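PDB 3N1U: hydrolase, HAD superfamily, subfamily III A from Legionella pneumophila, which probably hydrolyses 3-deoxy-D-manno-octulosonate 8-phosphate to 3-deoxy-D-manno-octulosonate and inorganic phosphate, a metal-dependent step of lipopolysaccharide biosynthesis. Local coordinates for residues His36-Asn39 / His40-Leu44; Lys172-Leu175 / Ala176-Tyr180; Tyr99-Leu102 / Lys103-Gly107; Leu12-Lys15 / Ala16-Ile19. All blocks are in the same frame, centred on the assembly; numbering follows the deposited sequence.

How the interactions relate
All four contacts are local and follow one another along the chain, with none nested or crossing. Interaction 4 (12-19) comes first, in the last turn of helix 3-17 and the residues leading to strand 21-24. Interaction 1 (36-44) is the one that closes a loop, the tip of the hairpin formed by strands 34-38 and 43-48, and lies on the opposite side of the chain's centre from interaction 4. Interaction 3 (99-107) ends helix 96-106 against the parallel sheet. Interaction 2 (172-180) spans nearly all of the C-terminal helix 173-181; its centre is about 18 Å from that of interaction 4. Interactions 1 and 2 both touch the third subunit of the tetramer.

Interaction 1: residues His36-Asn39 / His40-Leu44; sequences HIDN and HGNEL
H36-N39 and H40-L44 run nearly antiparallel, their end-to-end directions 170° apart, and are joined by a type I turn from D38 to G41. H36 and L44 form a hydrogen-bonded pair, with H36 N to L44 O at 3.1 Å and L44 N to H36 O at 2.9 Å; I37 and E43 form the non-hydrogen-bonded pair that follows. D38 N then bonds to N42 O, and G41 N closes the turn on D38 O at 3.1 Å. This is the tip of a beta hairpin whose strands pair on with those of two other subunits, extending the sheet across the tetramer interfaces. The carboxylate of D38 holds the turn: with CG lodged between the backbone N and carbonyl carbon (chi1 83°), OD1 accepts from H40 N at 2.8 Å and from N42 N at 2.9 Å, from opposite faces of the carboxylate plane. OD2 lies at the edge of the H40 ring, whose plane is turned 81° from the carboxylate, and bonds to N42 of the second subunit. On the face of H36 and L44, H36 CD2 meets L44 CB at 4.0 Å, and the imidazole nitrogens bond to S46 of its own chain and of the second subunit.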
# COMPACT_ATOMS: atom_id res chain seq x y z
N HIS A 36 -0.91 1.56 -12.24
CA HIS A 36 0.52 1.81 -12.18
C HIS A 36 1.00 2.03 -13.61
O HIS A 36 0.62 1.25 -14.51
CB HIS A 36 1.27 0.64 -11.56
CG HIS A 36 0.62 0.05 -10.34
ND1 HIS A 36 0.61 0.69 -9.12
CD2 HIS A 36 0.00 -1.15 -10.15
CE1 HIS A 36 -0.01 -0.08 -8.23
NE2 HIS A 36 -0.38 -1.20 -8.82
N ILE A 37 1.69 3.14 -13.86
CA ILE A 37 2.03 3.53 -15.22
C ILE A 37 3.51 3.79 -15.26
O ILE A 37 4.07 4.51 -14.40
CB ILE A 37 1.22 4.80 -15.67
CG1 ILE A 37 -0.31 4.52 -15.67
CG2 ILE A 37 1.64 5.22 -17.10
CD1 ILE A 37 -1.12 5.86 -16.00
N ASP A 38 4.19 3.27 -16.27
CA ASP A 38 5.60 3.57 -16.38
C ASP A 38 5.96 4.68 -17.41
O ASP A 38 5.06 5.26 -18.03
CB ASP A 38 6.45 2.27 -16.52
CG ASP A 38 6.52 1.73 -17.94
OD1 ASP A 38 5.92 2.33 -18.85
OD2 ASP A 38 7.19 0.69 -18.10
N ASN A 39 7.24 4.99 -17.53
CA ASN A 39 7.72 6.03 -18.46
C ASN A 39 7.45 5.69 -19.94
O ASN A 39 7.48 6.57 -20.80
CB ASN A 39 9.22 6.22 -18.30
CG ASN A 39 9.57 7.12 -17.14
OD1 ASN A 39 8.75 7.96 -16.72
ND2 ASN A 39 10.80 7.00 -16.65
N HIS A 40 7.24 4.41 -20.23
CA HIS A 40 6.98 4.02 -21.61
C HIS A 40 5.48 3.81 -21.87
O HIS A 40 5.09 3.40 -22.95
CB HIS A 40 7.78 2.76 -21.99
CG HIS A 40 9.24 2.85 -21.66
ND1 HIS A 40 9.82 2.12 -20.63
CD2 HIS A 40 10.24 3.58 -22.21
CE1 HIS A 40 11.11 2.40 -20.57
NE2 HIS A 40 11.39 3.27 -21.53
N GLY A 41 4.63 4.11 -20.88
CA GLY A 41 3.19 3.83 -21.00
C GLY A 41 2.72 2.40 -20.77
O GLY A 41 1.54 2.12 -20.98
N ASN A 42 3.60 1.49 -20.34
CA ASN A 42 3.14 0.19 -19.86
C ASN A 42 2.29 0.43 -18.61
O ASN A 42 2.49 1.45 -17.94
CB ASN A 42 4.31 -0.72 -19.48
CG ASN A 42 3.88 -2.20 -19.27
OD1 ASN A 42 2.77 -2.65 -19.68
ND2 ASN A 42 4.78 -2.96 -18.63
N GLU A 43 1.37 -0.48 -18.32
CA GLU A 43 0.39 -0.32 -17.20
C GLU A 43 0.35 -1.61 -16.42
O GLU A 43 0.52 -2.72 -16.99
CB GLU A 43 -1.04 -0.04 -17.69
CG GLU A 43 -1.23 1.13 -18.66
CD GLU A 43 -2.54 1.02 -19.45
OE1 GLU A 43 -2.53 0.54 -20.62
OE2 GLU A 43 -3.59 1.39 -18.89
N LEU A 44 0.04 -1.50 -15.13
CA LEU A 44 -0.14 -2.71 -14.35
C LEU A 44 -1.30 -2.47 -13.44
O LEU A 44 -1.68 -1.30 -13.21
CB LEU A 44 1.11 -2.99 -13.50
CG LEU A 44 2.43 -3.16 -14.20
CD1 LEU A 44 3.20 -1.82 -14.17
CD2 LEU A 44 3.26 -4.20 -13.43

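Interaction 2: residues Lys172-Leu175 / Ala176-Tyr180; sequences KAEL and AITGY
Backbone hydrogen bonds of the i to i+4 kind carry most of the contact between K172-L175 and A176-Y180. A176 N reaches K172 O at 2.9 Å, I177 N reaches A173 O, T178 N reaches E174 O, and G179 N reaches L175 O at 2.8 Å. One side-chain hydrogen bond joins them: T178 OG1 gives its proton to E174 O at 3.0 Å, approaching from above the carbonyl plane, 41° out of it. The T178 hydroxyl is set anti to its own carbonyl carbon (chi1 -64°), turning it back over the preceding turn, and E174 O is thereby gripped by two donors from one residue. Van der Waals contacts of side-chain carbons with oxygens are slighter. E174, bent at chi2, lies beside I177 and points the same way, its OE2 3.9 Å from I177 CG2; that methyl also sits 3.5 Å from E174 O. A176 CB rests 3.3 Å from K172 O; its apolar packing is on L57 and L167. I177 instead packs on L120 of the third subunit, and Y180 on V93 there. The whole is a short C-terminal alpha helix, nearly all of 173-181, packed on helices 49-60 and 158-169 of its own chain.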
# COMPACT_ATOMS: atom_id res chain seq x y z
N LYS A 172 -22.56 -24.26 0.88
CA LYS A 172 -21.68 -24.79 -0.17
C LYS A 172 -20.18 -24.58 0.09
O LYS A 172 -19.35 -24.91 -0.75
CB LYS A 172 -22.04 -24.19 -1.54
CG LYS A 172 -23.32 -24.76 -2.14
CD LYS A 172 -23.75 -24.04 -3.42
CE LYS A 172 -25.10 -24.69 -3.95
NZ LYS A 172 -25.75 -23.65 -4.82
N ALA A 173 -19.84 -24.04 1.25
CA ALA A 173 -18.42 -23.74 1.57
C ALA A 173 -17.54 -25.03 1.55
O ALA A 173 -16.46 -25.05 0.91
CB ALA A 173 -18.32 -23.02 2.88
N GLU A 174 -17.98 -26.07 2.24
CA GLU A 174 -17.28 -27.38 2.21
C GLU A 174 -17.20 -28.00 0.80
O GLU A 174 -16.10 -28.38 0.38
CB GLU A 174 -17.85 -28.36 3.25
CG GLU A 174 -17.13 -28.31 4.63
CD GLU A 174 -15.57 -28.42 4.55
OE1 GLU A 174 -14.86 -27.60 5.21
OE2 GLU A 174 -15.05 -29.30 3.82
N LEU A 175 -18.33 -28.07 0.09
CA LEU A 175 -18.36 -28.46 -1.34
C LEU A 175 -17.31 -27.74 -2.19
O LEU A 175 -16.54 -28.38 -2.93
CB LEU A 175 -19.77 -28.25 -1.98
CG LEU A 175 -20.74 -29.41 -2.21
CD1 LEU A 175 -21.13 -30.08 -0.91
CD2 LEU A 175 -21.98 -28.95 -2.98
N ALA A 176 -17.27 -26.40 -2.05
CA ALA A 176 -16.36 -25.54 -2.80
C ALA A 176 -14.89 -25.88 -2.53
O ALA A 176 -14.13 -26.11 -3.49
CB ALA A 176 -16.62 -24.06 -2.49
N ILE A 177 -14.48 -25.93 -1.26
CA ILE A 177 -13.04 -26.18 -0.99
C ILE A 177 -12.65 -27.59 -1.36
O ILE A 177 -11.52 -27.84 -1.82
CB ILE A 177 -12.62 -25.77 0.47
CG1 ILE A 177 -11.09 -25.80 0.70
CG2 ILE A 177 -13.30 -26.69 1.52
CD1 ILE A 177 -10.22 -24.98 -0.30
N THR A 178 -13.59 -28.52 -1.15
CA THR A 178 -13.34 -29.92 -1.49
C THR A 178 -13.12 -30.00 -3.00
O THR A 178 -12.08 -30.49 -3.43
CB THR A 178 -14.44 -30.87 -0.92
OG1 THR A 178 -14.37 -30.81 0.53
CG2 THR A 178 -14.15 -32.29 -1.34
N GLY A 179 -14.07 -29.48 -3.76
CA GLY A 179 -14.01 -29.42 -5.22
C GLY A 179 -12.80 -28.70 -5.79
O GLY A 179 -12.12 -29.24 -6.67
N TYR A 180 -12.49 -27.50 -5.26
CA TYR A 180 -11.22 -26.84 -5.59
C TYR A 180 -9.98 -27.72 -5.38
O TYR A 180 -9.11 -27.75 -6.25
CB TYR A 180 -11.05 -25.53 -4.81
CG TYR A 180 -9.67 -24.93 -4.94
CD1 TYR A 180 -9.33 -24.11 -6.02
CD2 TYR A 180 -8.70 -25.19 -3.97
CE1 TYR A 180 -8.03 -23.54 -6.12
CE2 TYR A 180 -7.42 -24.63 -4.05
CZ TYR A 180 -7.09 -23.82 -5.13
OH TYR A 180 -5.80 -23.30 -5.18

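Interaction 3: residues Tyr99-Leu102 / Lys103-Gly107; sequences YQHL and KKTLG
L102 and L106 meet on the closely packed side of this helix, their side chains crossing at a slant, with CD1 of L102 4.0 Å from CD1 of L106. Both press on the sheet beneath: L102 covers I23, Y89 and F113, and L106 reaches C21 and F113. Y99, buried like L102, has K103 CD approaching its ring obliquely, with CE2 4.0 Å from that carbon; the lysine chain, bent at chi4, passes close to the phenol OH, which is bonded to D110. The Y99 ring further meets F113 edge-to-face. Helix 96-106 thus lies on the central parallel sheet of the HAD-type Rossmann-like fold, crossing from strand 87-89 to strand 113-117 in a beta-alpha-beta connection. Backbone bonds such as L106 N to L102 O, 2.9 Å, run to the last turn, after which G107 has positive phi (78°). The outer side, where H101, K104 and T105 are exposed, is more polar and held by hydrogen bonds. T105, with OG1 anti to its carbonyl carbon (chi1 -54°), bonds through its hydroxyl to H101 O at 2.7 Å, while T105 N reaches that oxygen from the opposite face of the carbonyl plane at 3.0 Å. The H101 ring bonds through ND1 to the Y89 hydroxyl.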
# COMPACT_ATOMS: atom_id res chain seq x y z
N TYR A 99 -24.75 -6.04 -18.84
CA TYR A 99 -25.53 -6.83 -17.91
C TYR A 99 -26.68 -7.53 -18.61
O TYR A 99 -26.97 -8.70 -18.35
CB TYR A 99 -26.11 -5.94 -16.81
CG TYR A 99 -27.09 -6.71 -15.92
CD1 TYR A 99 -26.62 -7.59 -14.95
CD2 TYR A 99 -28.47 -6.57 -16.07
CE1 TYR A 99 -27.52 -8.31 -14.14
CE2 TYR A 99 -29.36 -7.27 -15.29
CZ TYR A 99 -28.87 -8.14 -14.31
OH TYR A 99 -29.77 -8.82 -13.53
N GLN A 100 -27.36 -6.82 -19.52
CA GLN A 100 -28.52 -7.42 -20.18
C GLN A 100 -28.08 -8.58 -21.09
O GLN A 100 -28.78 -9.59 -21.20
CB GLN A 100 -29.37 -6.35 -20.93
CG GLN A 100 -30.72 -6.88 -21.51
CD GLN A 100 -31.66 -7.51 -20.47
OE1 GLN A 100 -31.75 -7.07 -19.30
NE2 GLN A 100 -32.38 -8.55 -20.90
N HIS A 101 -26.91 -8.42 -21.71
CA HIS A 101 -26.35 -9.47 -22.55
C HIS A 101 -25.98 -10.69 -21.73
O HIS A 101 -26.26 -11.84 -22.13
CB HIS A 101 -25.10 -8.97 -23.29
CG HIS A 101 -24.50 -9.99 -24.20
ND1 HIS A 101 -23.67 -10.98 -23.74
CD2 HIS A 101 -24.64 -10.19 -25.53
CE1 HIS A 101 -23.30 -11.75 -24.75
NE2 HIS A 101 -23.89 -11.31 -25.85
N LEU A 102 -25.35 -10.45 -20.57
CA LEU A 102 -24.99 -11.55 -19.66
C LEU A 102 -26.25 -12.27 -19.18
O LEU A 102 -26.31 -13.50 -19.08
CB LEU A 102 -24.21 -11.02 -18.48
CG LEU A 102 -23.77 -12.07 -17.46
CD1 LEU A 102 -22.82 -13.14 -18.02
CD2 LEU A 102 -23.18 -11.38 -16.21
N LYS A 103 -27.29 -11.49 -18.87
CA LYS A 103 -28.53 -12.05 -18.40
C LYS A 103 -29.14 -12.98 -19.47
O LYS A 103 -29.61 -14.08 -19.15
CB LYS A 103 -29.48 -10.92 -18.01
CG LYS A 103 -30.86 -11.34 -17.53
CD LYS A 103 -31.54 -10.05 -17.08
CE LYS A 103 -32.55 -10.28 -16.01
NZ LYS A 103 -33.87 -10.36 -16.58
N LYS A 104 -29.12 -12.54 -20.73
CA LYS A 104 -29.64 -13.36 -21.83
C LYS A 104 -28.82 -14.64 -21.96
O LYS A 104 -29.37 -15.72 -22.17
CB LYS A 104 -29.63 -12.60 -23.16
CG LYS A 104 -30.72 -11.57 -23.29
CD LYS A 104 -30.69 -10.93 -24.68
CE LYS A 104 -31.89 -10.01 -24.91
NZ LYS A 104 -31.89 -8.87 -23.94
N THR A 105 -27.49 -14.51 -21.85
CA THR A 105 -26.59 -15.64 -22.03
C THR A 105 -26.84 -16.71 -20.97
O THR A 105 -26.89 -17.90 -21.28
CB THR A 105 -25.11 -15.16 -21.94
OG1 THR A 105 -24.91 -14.08 -22.89
CG2 THR A 105 -24.12 -16.33 -22.17
N LEU A 106 -27.04 -16.28 -19.73
CA LEU A 106 -27.18 -17.22 -18.62
C LEU A 106 -28.62 -17.68 -18.37
O LEU A 106 -28.81 -18.71 -17.76
CB LEU A 106 -26.57 -16.65 -17.32
CG LEU A 106 -25.06 -16.41 -17.33
CD1 LEU A 106 -24.56 -16.08 -15.90
CD2 LEU A 106 -24.35 -17.66 -17.85
N GLY A 107 -29.61 -16.88 -18.76
CA GLY A 107 -31.04 -17.29 -18.56
C GLY A 107 -31.51 -17.08 -17.11
O GLY A 107 -32.48 -17.68 -16.66

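Interaction 4: residues Leu12-Lys15 / Ala16-Ile19; sequences LLEK and AKKI
A16 begins the last turn of helix 3-17, which packs beside helix 158-169 and leads toward the first strand, 21-24, of the parallel HAD-type sheet. Its N bonds to L12 O at 3.0 Å, in the carbonyl plane, and its buried CB faces A169 and L131. K17 follows with N on L13 O at 2.8 Å. Its side chain, extended beyond CG, crosses the carboxylate of E14, which is bent at chi2 (-59°) so that OE2 comes round to meet K17 NZ at 3.3 Å in a salt bridge whose hydrogen bond is weak. At K18 the pattern shifts from i+4 to i+3: K18 N meets K15 O at 3.3 Å, standing above the carbonyl plane, 57° out of it. K15, whose NZ bonds to G130 O, has its side chain about 4 Å from that of D147 and from a bound calcium ion. The K18 chain bends at chi3, bringing its CD to 3.6 Å from E14 O on the way to a salt bridge with D111. I19 is buried against L131, and Q170 NE2 bonds to the carbonyls of both A16 and I19. I19 CD1, with CG1 beside it, lies 3.5 Å from K15 O.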
# COMPACT_ATOMS: atom_id res chain seq x y z
N LEU A 12 -30.30 -10.42 4.39
CA LEU A 12 -29.09 -10.50 3.57
C LEU A 12 -28.82 -11.95 3.15
O LEU A 12 -28.53 -12.24 1.98
CB LEU A 12 -27.90 -9.89 4.36
CG LEU A 12 -26.52 -10.13 3.74
CD1 LEU A 12 -26.30 -9.35 2.42
CD2 LEU A 12 -25.40 -9.79 4.74
N LEU A 13 -28.91 -12.87 4.11
CA LEU A 13 -28.76 -14.29 3.83
C LEU A 13 -29.78 -14.81 2.79
O LEU A 13 -29.41 -15.60 1.91
CB LEU A 13 -28.86 -15.15 5.13
CG LEU A 13 -27.63 -15.02 6.06
CD1 LEU A 13 -27.75 -15.93 7.31
CD2 LEU A 13 -26.27 -15.24 5.37
N GLU A 14 -31.03 -14.37 2.90
CA GLU A 14 -32.04 -14.73 1.88
C GLU A 14 -31.70 -14.22 0.47
O GLU A 14 -31.95 -14.92 -0.52
CB GLU A 14 -33.44 -14.27 2.29
CG GLU A 14 -33.99 -15.00 3.54
CD GLU A 14 -34.06 -16.54 3.37
OE1 GLU A 14 -34.63 -17.01 2.35
OE2 GLU A 14 -33.57 -17.27 4.26
N LYS A 15 -31.17 -13.01 0.35
CA LYS A 15 -30.63 -12.55 -0.95
C LYS A 15 -29.49 -13.44 -1.48
O LYS A 15 -29.48 -13.83 -2.67
CB LYS A 15 -30.18 -11.09 -0.92
CG LYS A 15 -31.27 -10.07 -0.53
CD LYS A 15 -30.63 -8.69 -0.40
CE LYS A 15 -31.69 -7.61 -0.41
NZ LYS A 15 -32.04 -7.28 -1.84
N ALA A 16 -28.55 -13.77 -0.61
CA ALA A 16 -27.38 -14.54 -0.98
C ALA A 16 -27.71 -15.99 -1.33
O ALA A 16 -26.99 -16.63 -2.14
CB ALA A 16 -26.32 -14.49 0.17
N LYS A 17 -28.77 -16.54 -0.70
CA LYS A 17 -29.20 -17.91 -1.00
C LYS A 17 -29.60 -18.12 -2.45
O LYS A 17 -29.55 -19.24 -2.94
CB LYS A 17 -30.38 -18.33 -0.09
CG LYS A 17 -29.96 -18.75 1.31
CD LYS A 17 -31.19 -19.01 2.17
CE LYS A 17 -30.79 -19.36 3.59
NZ LYS A 17 -31.92 -20.12 4.25
N LYS A 18 -30.01 -17.05 -3.14
CA LYS A 18 -30.54 -17.16 -4.51
C LYS A 18 -29.48 -17.04 -5.59
O LYS A 18 -29.75 -17.25 -6.81
CB LYS A 18 -31.61 -16.05 -4.73
CG LYS A 18 -32.85 -16.30 -3.86
CD LYS A 18 -33.61 -15.02 -3.68
CE LYS A 18 -34.73 -14.94 -4.65
NZ LYS A 18 -35.19 -13.53 -4.65
N ILE A 19 -28.28 -16.69 -5.17
CA ILE A 19 -27.28 -16.22 -6.13
C ILE A 19 -26.72 -17.36 -7.00
O ILE A 19 -26.21 -18.36 -6.49
CB ILE A 19 -26.14 -15.48 -5.43
CG1 ILE A 19 -26.64 -14.22 -4.68
CG2 ILE A 19 -25.09 -15.07 -6.46
CD1 ILE A 19 -27.56 -13.21 -5.48